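Local coordinates for UspA domain-containing protein (PDB 3MT0), which is of unknown function but belongs to the universal stress protein A family and may be required for resistance to DNA-damaging agents, at residues L40-K45 against T69-K74; R8-V13 against T34-H39; H173-H178 against V227-T232. All coordinates share one frame; numbering follows the deposited sequence.

Contact 1. Residues L40-K45 against T69-K74; sequences LLVCEK and TNQAWK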
loop_
_atom_site.group_PDB
_atom_site.type_symbol
_atom_site.label_atom_id
_atom_site.label_comp_id
_atom_site.label_asym_id
_atom_site.label_seq_id
_atom_site.Cartn_x
_atom_site.Cartn_y
_atom_site.Cartn_z
ATOM N N LEU A 40 15.893 9.255 -1.188
ATOM C CA LEU A 40 15.400 9.544 -2.527
ATOM C C LEU A 40 16.234 8.810 -3.556
ATOM O O LEU A 40 17.456 8.914 -3.555
ATOM C CB LEU A 40 15.454 11.045 -2.804
ATOM C CG LEU A 40 14.952 11.959 -1.687
ATOM C CD1 LEU A 40 14.936 13.410 -2.162
ATOM C CD2 LEU A 40 13.578 11.529 -1.202
ATOM N N LEU A 41 15.562 8.090 -4.444
ATOM C CA LEU A 41 16.227 7.277 -5.449
ATOM C C LEU A 41 15.779 7.643 -6.860
ATOM O O LEU A 41 14.570 7.656 -7.156
ATOM C CB LEU A 41 15.921 5.792 -5.199
ATOM C CG LEU A 41 16.336 4.836 -6.316
ATOM C CD1 LEU A 41 17.854 4.784 -6.440
ATOM C CD2 LEU A 41 15.755 3.443 -6.071
ATOM N N VAL A 42 16.743 7.938 -7.738
ATOM C CA VAL A 42 16.466 8.042 -9.165
ATOM C C VAL A 42 17.067 6.830 -9.876
ATOM O O VAL A 42 18.236 6.520 -9.688
ATOM C CB VAL A 42 17.049 9.334 -9.770
ATOM C CG1 VAL A 42 16.918 9.324 -11.297
ATOM C CG2 VAL A 42 16.350 10.541 -9.193
ATOM N N CYS A 43 16.257 6.147 -10.682
ATOM C CA CYS A 43 16.697 4.929 -11.362
ATOM C C CYS A 43 16.970 5.247 -12.811
ATOM O O CYS A 43 16.059 5.236 -13.645
ATOM C CB CYS A 43 15.618 3.853 -11.289
ATOM S SG CYS A 43 15.112 3.456 -9.595
ATOM N N GLU A 44 18.227 5.548 -13.106
ATOM C CA GLU A 44 18.633 5.910 -14.453
ATOM C C GLU A 44 20.137 5.782 -14.558
ATOM O O GLU A 44 20.849 5.991 -13.579
ATOM C CB GLU A 44 18.228 7.353 -14.770
ATOM C CG GLU A 44 18.568 7.751 -16.214
ATOM C CD GLU A 44 18.182 9.174 -16.560
ATOM O OE1 GLU A 44 17.156 9.654 -16.042
ATOM O OE2 GLU A 44 18.899 9.802 -17.372
ATOM N N LYS A 45 20.598 5.424 -15.746
ATOM C CA LYS A 45 22.022 5.326 -16.035
ATOM C C LYS A 45 22.594 6.579 -16.697
ATOM O O LYS A 45 23.680 7.034 -16.335
ATOM C CB LYS A 45 22.294 4.130 -16.956
ATOM C CG LYS A 45 23.767 3.966 -17.312
ATOM C CD LYS A 45 24.007 2.722 -18.148
ATOM C CE LYS A 45 23.539 2.912 -19.584
ATOM N NZ LYS A 45 23.786 1.696 -20.411
ATOM N N THR A 69 20.194 10.571 -0.620
ATOM C CA THR A 69 19.834 10.429 -2.030
ATOM C C THR A 69 20.776 9.476 -2.739
ATOM O O THR A 69 21.925 9.288 -2.335
ATOM C CB THR A 69 19.878 11.785 -2.781
ATOM O OG1 THR A 69 21.226 12.285 -2.791
ATOM C CG2 THR A 69 18.977 12.809 -2.111
ATOM N N ASN A 70 20.302 8.908 -3.838
ATOM C CA ASN A 70 21.163 8.127 -4.702
ATOM C C ASN A 70 20.574 7.989 -6.091
ATOM O O ASN A 70 19.356 8.073 -6.294
ATOM C CB ASN A 70 21.405 6.737 -4.113
ATOM C CG ASN A 70 22.564 6.003 -4.785
ATOM O OD1 ASN A 70 23.573 6.611 -5.194
ATOM N ND2 ASN A 70 22.435 4.683 -4.885
ATOM N N GLN A 71 21.460 7.764 -7.046
ATOM C CA GLN A 71 21.082 7.433 -8.405
ATOM C C GLN A 71 21.729 6.094 -8.711
ATOM O O GLN A 71 22.926 5.899 -8.466
ATOM C CB GLN A 71 21.572 8.488 -9.395
ATOM C CG GLN A 71 21.131 8.178 -10.835
ATOM C CD GLN A 71 21.602 9.215 -11.825
ATOM O OE1 GLN A 71 22.023 10.304 -11.441
ATOM N NE2 GLN A 71 21.541 8.878 -13.116
ATOM N N ALA A 72 20.930 5.159 -9.209
ATOM C CA ALA A 72 21.441 3.834 -9.519
ATOM C C ALA A 72 20.723 3.239 -10.717
ATOM O O ALA A 72 19.650 3.702 -11.108
ATOM C CB ALA A 72 21.274 2.928 -8.320
ATOM N N TRP A 73 21.321 2.208 -11.302
ATOM C CA TRP A 73 20.628 1.427 -12.306
ATOM C C TRP A 73 21.250 0.055 -12.436
ATOM O O TRP A 73 22.432 -0.067 -12.750
ATOM C CB TRP A 73 20.683 2.090 -13.678
ATOM C CG TRP A 73 19.975 1.244 -14.667
ATOM C CD1 TRP A 73 20.521 0.298 -15.486
ATOM C CD2 TRP A 73 18.571 1.227 -14.910
ATOM N NE1 TRP A 73 19.533 -0.300 -16.236
ATOM C CE2 TRP A 73 18.328 0.257 -15.899
ATOM C CE3 TRP A 73 17.493 1.946 -14.391
ATOM C CZ2 TRP A 73 17.046 -0.015 -16.376
ATOM C CZ3 TRP A 73 16.217 1.673 -14.867
ATOM C CH2 TRP A 73 16.010 0.702 -15.848
ATOM N N LYS A 74 20.456 -0.977 -12.199
ATOM C CA LYS A 74 20.878 -2.322 -12.542
ATOM C C LYS A 74 19.708 -3.138 -13.064
ATOM O O LYS A 74 18.751 -3.398 -12.337
ATOM C CB LYS A 74 21.525 -3.032 -11.356
ATOM C CG LYS A 74 22.146 -4.361 -11.751
ATOM C CD LYS A 74 23.032 -4.938 -10.668
ATOM C CE LYS A 74 23.896 -6.056 -11.232
ATOM N NZ LYS A 74 23.094 -7.034 -12.023
#
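Gln71 reaches across to the residue just past the end of the neighbouring strand, its NE2 giving a nearly straight hydrogen bond of 3.0 Å to the backbone O of Glu44. The acceptor lies close to the plane of the Gln71 amide, yet the nitrogen stands well above the carbonyl plane of Glu44. An extended side chain, with CG anti to the backbone N (chi1 -178°), lays its CG against Val42 O on the way. Behind this grip the two strands run parallel: Asn70 N bonds to Leu40 O, Val42 N to Asn70 O at 3.0 Å, Ala72 N to Val42 O, and a last, weak bond joins Glu44 N to Ala72 O. On the side of the sheet carrying Leu40, Val42 and Gln71, Thr69 CG2 meets Leu40 CB at 4.0 Å, the two side chains crossing at a slant. On the other side Leu41 CD1 rests 4.3 Å from Ala72 CB. Past the strand ends Trp73 lies obliquely against residues 43-45, its CE3 3.7 Å from Cys43 O. Farther out, Gln71 is fixed at both ends of its amide, NE2 also bonding Arg47 O while OE1 accepts from His49 N; Glu44 makes a salt bridge to Arg47 and a bond to His49. Helix 50-62 packs on Leu40, Val42 and Thr69, helix 77-88 on Leu41 and Cys43. This is the strand pairing of a beta-alpha-beta crossover, strand 37-43, helix 50-62, strand 67-72, at one margin of the sheet in a Rossmann-like universal stress protein fold.

Contact 2. Residues R8-V13 against T34-H39; sequences RSILVV and TQSHLH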
loop_
_atom_site.group_PDB
_atom_site.type_symbol
_atom_site.label_atom_id
_atom_site.label_comp_id
_atom_site.label_asym_id
_atom_site.label_seq_id
_atom_site.Cartn_x
_atom_site.Cartn_y
_atom_site.Cartn_z
ATOM N N ARG A 8 10.938 3.397 9.846
ATOM C CA ARG A 8 11.958 4.380 10.193
ATOM C C ARG A 8 12.722 4.935 9.000
ATOM O O ARG A 8 13.427 5.931 9.140
ATOM C CB ARG A 8 12.915 3.854 11.271
ATOM C CG ARG A 8 12.224 3.469 12.580
ATOM C CD ARG A 8 11.144 4.468 12.990
ATOM N NE ARG A 8 11.686 5.802 13.234
ATOM C CZ ARG A 8 10.989 6.925 13.092
ATOM N NH1 ARG A 8 9.723 6.877 12.709
ATOM N NH2 ARG A 8 11.557 8.099 13.335
ATOM N N SER A 9 12.591 4.287 7.842
ATOM C CA SER A 9 13.131 4.818 6.598
ATOM C C SER A 9 12.198 4.484 5.445
ATOM O O SER A 9 11.657 3.378 5.366
ATOM C CB SER A 9 14.528 4.261 6.324
ATOM O OG SER A 9 14.499 2.851 6.221
ATOM N N ILE A 10 11.998 5.457 4.570
ATOM C CA ILE A 10 11.119 5.317 3.428
ATOM C C ILE A 10 11.903 5.514 2.140
ATOM O O ILE A 10 12.633 6.487 2.007
ATOM C CB ILE A 10 10.010 6.367 3.490
ATOM C CG1 ILE A 10 9.168 6.156 4.758
ATOM C CG2 ILE A 10 9.142 6.311 2.220
ATOM C CD1 ILE A 10 8.151 7.266 5.024
ATOM N N LEU A 11 11.760 4.591 1.194
ATOM C CA LEU A 11 12.396 4.746 -0.102
ATOM C C LEU A 11 11.422 5.458 -1.017
ATOM O O LEU A 11 10.323 4.957 -1.264
ATOM C CB LEU A 11 12.755 3.380 -0.685
ATOM C CG LEU A 11 13.408 3.411 -2.065
ATOM C CD1 LEU A 11 14.740 4.146 -2.016
ATOM C CD2 LEU A 11 13.603 1.986 -2.566
ATOM N N VAL A 12 11.830 6.627 -1.503
ATOM C CA VAL A 12 10.995 7.462 -2.355
ATOM C C VAL A 12 11.513 7.388 -3.778
ATOM O O VAL A 12 12.630 7.837 -4.060
ATOM C CB VAL A 12 11.024 8.927 -1.877
ATOM C CG1 VAL A 12 10.084 9.783 -2.710
ATOM C CG2 VAL A 12 10.659 9.024 -0.379
ATOM N N VAL A 13 10.720 6.819 -4.681
ATOM C CA VAL A 13 11.115 6.742 -6.085
ATOM C C VAL A 13 10.840 8.066 -6.781
ATOM O O VAL A 13 9.697 8.488 -6.899
ATOM C CB VAL A 13 10.387 5.599 -6.797
ATOM C CG1 VAL A 13 10.767 5.538 -8.290
ATOM C CG2 VAL A 13 10.714 4.284 -6.094
ATOM N N THR A 34 5.948 11.239 11.398
ATOM C CA THR A 34 6.644 10.096 11.976
ATOM C C THR A 34 8.148 10.348 12.127
ATOM O O THR A 34 8.842 9.614 12.839
ATOM C CB THR A 34 6.454 8.817 11.152
ATOM O OG1 THR A 34 7.176 8.943 9.922
ATOM C CG2 THR A 34 4.968 8.553 10.840
ATOM N N GLN A 35 8.641 11.394 11.472
ATOM C CA GLN A 35 10.079 11.698 11.436
ATOM C C GLN A 35 10.918 10.570 10.846
ATOM O O GLN A 35 12.116 10.455 11.117
ATOM C CB GLN A 35 10.602 12.131 12.806
ATOM C CG GLN A 35 10.049 13.490 13.234
ATOM C CD GLN A 35 10.066 13.692 14.731
ATOM O OE1 GLN A 35 10.429 12.791 15.488
ATOM N NE2 GLN A 35 9.665 14.880 15.170
ATOM N N SER A 36 10.295 9.749 10.017
ATOM C CA SER A 36 11.031 8.737 9.276
ATOM C C SER A 36 12.086 9.381 8.379
ATOM O O SER A 36 11.901 10.494 7.871
ATOM C CB SER A 36 10.078 7.914 8.418
ATOM O OG SER A 36 10.799 6.953 7.678
ATOM N N HIS A 37 13.192 8.675 8.188
ATOM C CA HIS A 37 14.194 9.096 7.230
ATOM C C HIS A 37 13.644 8.912 5.818
ATOM O O HIS A 37 12.880 7.982 5.565
ATOM C CB HIS A 37 15.437 8.237 7.382
ATOM C CG HIS A 37 16.504 8.574 6.407
ATOM N ND1 HIS A 37 17.357 9.642 6.590
ATOM C CD2 HIS A 37 16.858 8.003 5.232
ATOM C CE1 HIS A 37 18.201 9.703 5.578
ATOM N NE2 HIS A 37 17.916 8.725 4.734
ATOM N N LEU A 38 14.038 9.799 4.906
ATOM C CA LEU A 38 13.665 9.705 3.495
ATOM C C LEU A 38 14.908 9.450 2.660
ATOM O O LEU A 38 15.881 10.215 2.728
ATOM C CB LEU A 38 12.999 11.005 3.019
ATOM C CG LEU A 38 11.743 11.441 3.777
ATOM C CD1 LEU A 38 11.175 12.719 3.140
ATOM C CD2 LEU A 38 10.706 10.330 3.764
ATOM N N HIS A 39 14.885 8.368 1.887
ATOM C CA HIS A 39 15.951 8.094 0.938
ATOM C C HIS A 39 15.378 8.268 -0.458
ATOM O O HIS A 39 14.472 7.532 -0.860
ATOM C CB HIS A 39 16.502 6.677 1.102
ATOM C CG HIS A 39 17.636 6.379 0.165
ATOM N ND1 HIS A 39 18.883 6.948 0.318
ATOM C CD2 HIS A 39 17.712 5.597 -0.936
ATOM C CE1 HIS A 39 19.681 6.524 -0.644
ATOM N NE2 HIS A 39 18.994 5.711 -1.427
#
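Bends at chi2 and chi3 (-41° and -62°) curl the Arg8 side chain back and bring its guanidinium to the backbone O of Thr34 at the end of helix 22-34. NH1 at 2.9 Å and NH2 at 3.1 Å grip that one oxygen end-on; it lies almost in the guanidinium plane, while NH1 sits above the plane of the carbonyl. Thr34 OG1 accepts from Ser36 N, an ST turn where the chain leaves the helix. Parallel pairing continues with His37 N to Arg8 O, Ile10 N to His37 O, His39 N to Ile10 O and an almost straight bond of 2.9 Å from Val12 N to His39 O. Leu11 and His39 lie side by side, Leu11 CD1 against the ring edge 3.5 Å from His39 CD2; on the opposite face of the sheet Leu38 CD2 fits against Ile10 CB at 4.0 Å. The His39 ring is held by Ser68 and Glu84, and His37 by Ser66 and Ser68. A cation at a helix C-terminal carbonyl should interact favourably with the helix dipole, and Glu84 would tend to polarise the His39 imidazole.

Contact 3. Residues H173-H178 against V227-T232; sequences HVISAH and VLIPRT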
loop_
_atom_site.group_PDB
_atom_site.type_symbol
_atom_site.label_atom_id
_atom_site.label_comp_id
_atom_site.label_asym_id
_atom_site.label_seq_id
_atom_site.Cartn_x
_atom_site.Cartn_y
_atom_site.Cartn_z
ATOM N N HIS A 173 -12.267 4.008 7.234
ATOM C CA HIS A 173 -13.431 3.265 6.775
ATOM C C HIS A 173 -12.957 1.868 6.446
ATOM O O HIS A 173 -11.778 1.663 6.179
ATOM C CB HIS A 173 -14.036 3.952 5.555
ATOM C CG HIS A 173 -14.332 5.400 5.789
ATOM N ND1 HIS A 173 -15.579 5.854 6.159
ATOM C CD2 HIS A 173 -13.532 6.492 5.739
ATOM C CE1 HIS A 173 -15.537 7.164 6.321
ATOM N NE2 HIS A 173 -14.307 7.577 6.068
ATOM N N VAL A 174 -13.856 0.895 6.526
ATOM C CA VAL A 174 -13.474 -0.500 6.330
ATOM C C VAL A 174 -14.466 -1.181 5.408
ATOM O O VAL A 174 -15.675 -0.988 5.534
ATOM C CB VAL A 174 -13.421 -1.270 7.678
ATOM C CG1 VAL A 174 -13.046 -2.734 7.444
ATOM C CG2 VAL A 174 -12.452 -0.610 8.635
ATOM N N ILE A 175 -13.957 -1.960 4.461
ATOM C CA ILE A 175 -14.813 -2.776 3.620
ATOM C C ILE A 175 -14.469 -4.241 3.835
ATOM O O ILE A 175 -13.306 -4.636 3.816
ATOM C CB ILE A 175 -14.708 -2.405 2.119
ATOM C CG1 ILE A 175 -15.527 -3.365 1.253
ATOM C CG2 ILE A 175 -13.266 -2.448 1.631
ATOM C CD1 ILE A 175 -17.007 -3.322 1.525
ATOM N N SER A 176 -15.492 -5.046 4.078
ATOM C CA SER A 176 -15.293 -6.482 4.137
ATOM C C SER A 176 -16.249 -7.140 3.164
ATOM O O SER A 176 -17.457 -6.954 3.250
ATOM C CB SER A 176 -15.528 -7.006 5.552
ATOM O OG SER A 176 -15.399 -8.415 5.583
ATOM N N ALA A 177 -15.699 -7.911 2.237
ATOM C CA ALA A 177 -16.501 -8.586 1.237
ATOM C C ALA A 177 -16.472 -10.077 1.520
ATOM O O ALA A 177 -15.431 -10.627 1.890
ATOM C CB ALA A 177 -15.959 -8.293 -0.156
ATOM N N HIS A 178 -17.619 -10.723 1.353
ATOM C CA HIS A 178 -17.723 -12.158 1.570
ATOM C C HIS A 178 -18.634 -12.794 0.526
ATOM O O HIS A 178 -19.776 -12.370 0.350
ATOM C CB HIS A 178 -18.237 -12.453 2.983
ATOM C CG HIS A 178 -19.576 -11.851 3.278
ATOM N ND1 HIS A 178 -19.744 -10.514 3.567
ATOM C CD2 HIS A 178 -20.810 -12.406 3.336
ATOM C CE1 HIS A 178 -21.025 -10.269 3.786
ATOM N NE2 HIS A 178 -21.692 -11.402 3.652
ATOM N N VAL A 227 -14.799 -6.638 -6.969
ATOM C CA VAL A 227 -15.635 -5.519 -7.394
ATOM C C VAL A 227 -16.081 -4.675 -6.206
ATOM O O VAL A 227 -16.182 -3.447 -6.316
ATOM C CB VAL A 227 -16.835 -5.947 -8.281
ATOM C CG1 VAL A 227 -16.373 -6.896 -9.374
ATOM C CG2 VAL A 227 -17.919 -6.581 -7.459
ATOM N N LEU A 228 -16.302 -5.322 -5.063
ATOM C CA LEU A 228 -16.777 -4.615 -3.881
ATOM C C LEU A 228 -15.753 -3.601 -3.370
ATOM O O LEU A 228 -16.117 -2.508 -2.925
ATOM C CB LEU A 228 -17.169 -5.596 -2.771
ATOM C CG LEU A 228 -18.386 -6.474 -3.062
ATOM C CD1 LEU A 228 -18.821 -7.171 -1.797
ATOM C CD2 LEU A 228 -19.521 -5.652 -3.644
ATOM N N ILE A 229 -14.472 -3.942 -3.425
ATOM C CA ILE A 229 -13.483 -3.049 -2.847
ATOM C C ILE A 229 -13.416 -1.744 -3.658
ATOM O O ILE A 229 -13.511 -0.654 -3.093
ATOM C CB ILE A 229 -12.111 -3.747 -2.695
ATOM C CG1 ILE A 229 -12.176 -4.781 -1.566
ATOM C CG2 ILE A 229 -10.991 -2.734 -2.426
ATOM C CD1 ILE A 229 -11.012 -5.756 -1.554
ATOM N N PRO A 230 -13.299 -1.851 -4.988
ATOM C CA PRO A 230 -13.314 -0.605 -5.761
ATOM C C PRO A 230 -14.645 0.153 -5.696
ATOM O O PRO A 230 -14.631 1.380 -5.707
ATOM C CB PRO A 230 -13.003 -1.064 -7.193
ATOM C CG PRO A 230 -12.311 -2.400 -7.028
ATOM C CD PRO A 230 -12.922 -3.020 -5.806
ATOM N N ARG A 231 -15.769 -0.553 -5.638
ATOM C CA ARG A 231 -17.052 0.132 -5.492
ATOM C C ARG A 231 -17.057 1.011 -4.252
ATOM O O ARG A 231 -17.507 2.155 -4.282
ATOM C CB ARG A 231 -18.213 -0.858 -5.405
ATOM C CG ARG A 231 -18.610 -1.446 -6.733
ATOM C CD ARG A 231 -19.738 -2.414 -6.508
ATOM N NE ARG A 231 -20.030 -3.203 -7.694
ATOM C CZ ARG A 231 -20.834 -4.263 -7.681
ATOM N NH1 ARG A 231 -21.396 -4.649 -6.537
ATOM N NH2 ARG A 231 -21.063 -4.938 -8.801
ATOM N N THR A 232 -16.566 0.466 -3.152
ATOM C CA THR A 232 -16.617 1.188 -1.895
ATOM C C THR A 232 -15.631 2.346 -1.941
ATOM O O THR A 232 -15.933 3.458 -1.499
ATOM C CB THR A 232 -16.317 0.244 -0.722
ATOM O OG1 THR A 232 -17.321 -0.781 -0.698
ATOM C CG2 THR A 232 -16.326 0.998 0.619
#
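Ile175 meets the helix with all its side-chain branches. Its CG1 is trans to the backbone N (chi1 175°) and chi2 is near +63°, a combination that brings CD1 to within 3.4 Å of Thr232 OG1. CG2 sits between the backbone N and the carbonyl carbon and lies 4.1 Å from Ile229 CG1. The two isoleucines cross at a slant, as do Ile175 and Thr232, whose CG2 reaches Ile175 CB at 4.1 Å. The Thr232 hydroxyl is satisfied within the helix: OG1 donates to Leu228 O, 3.1 Å away and one turn earlier, and its oxygen can lie against Ile175 CD1. That carbonyl also accepts from Thr232 N, the two donors arriving from opposite faces of its plane. Two residues on from Ile175, Ala177 is met chiefly at its CB. Leu228 sends CD1 down onto it at 3.5 Å, a tight carbon-carbon approach. Alternation of the strand puts Ile175 and Ala177 toward the helix, while Val174 and Ser176 point away. Leu138 of strand 136-141 and Glu221 of strand 218-222 also touch Ile175, and Ile229 reaches on to Ala140 and to Thr259 and Val263. The strand and helix segments run roughly antiparallel, at 155°, as expected where helix 225-236 covers the parallel strands of this half of the sheet in the alpha/beta fold of the universal stress protein family.

From the N terminus, strand 9-13 leads through helix 22-34 into strand 37-43, and contact 2 closes this first beta-alpha-beta unit. Strand 37-43 then continues into contact 1, which closes the next unit after helix 50-62. The two contacts follow in series and share that strand: Leu41 N lies 3.0 Å from Val12 O, a probable hydrogen bond, and Leu40 CD2 packs on Val12 CB. Contact 3 comes later and spans a longer loop, from strand 171-178 to helix 225-236, on the opposite side of the chain's centre, about 30 Å from contact 2 between centres. None nests within or crosses another; one continuous sheet connects all three.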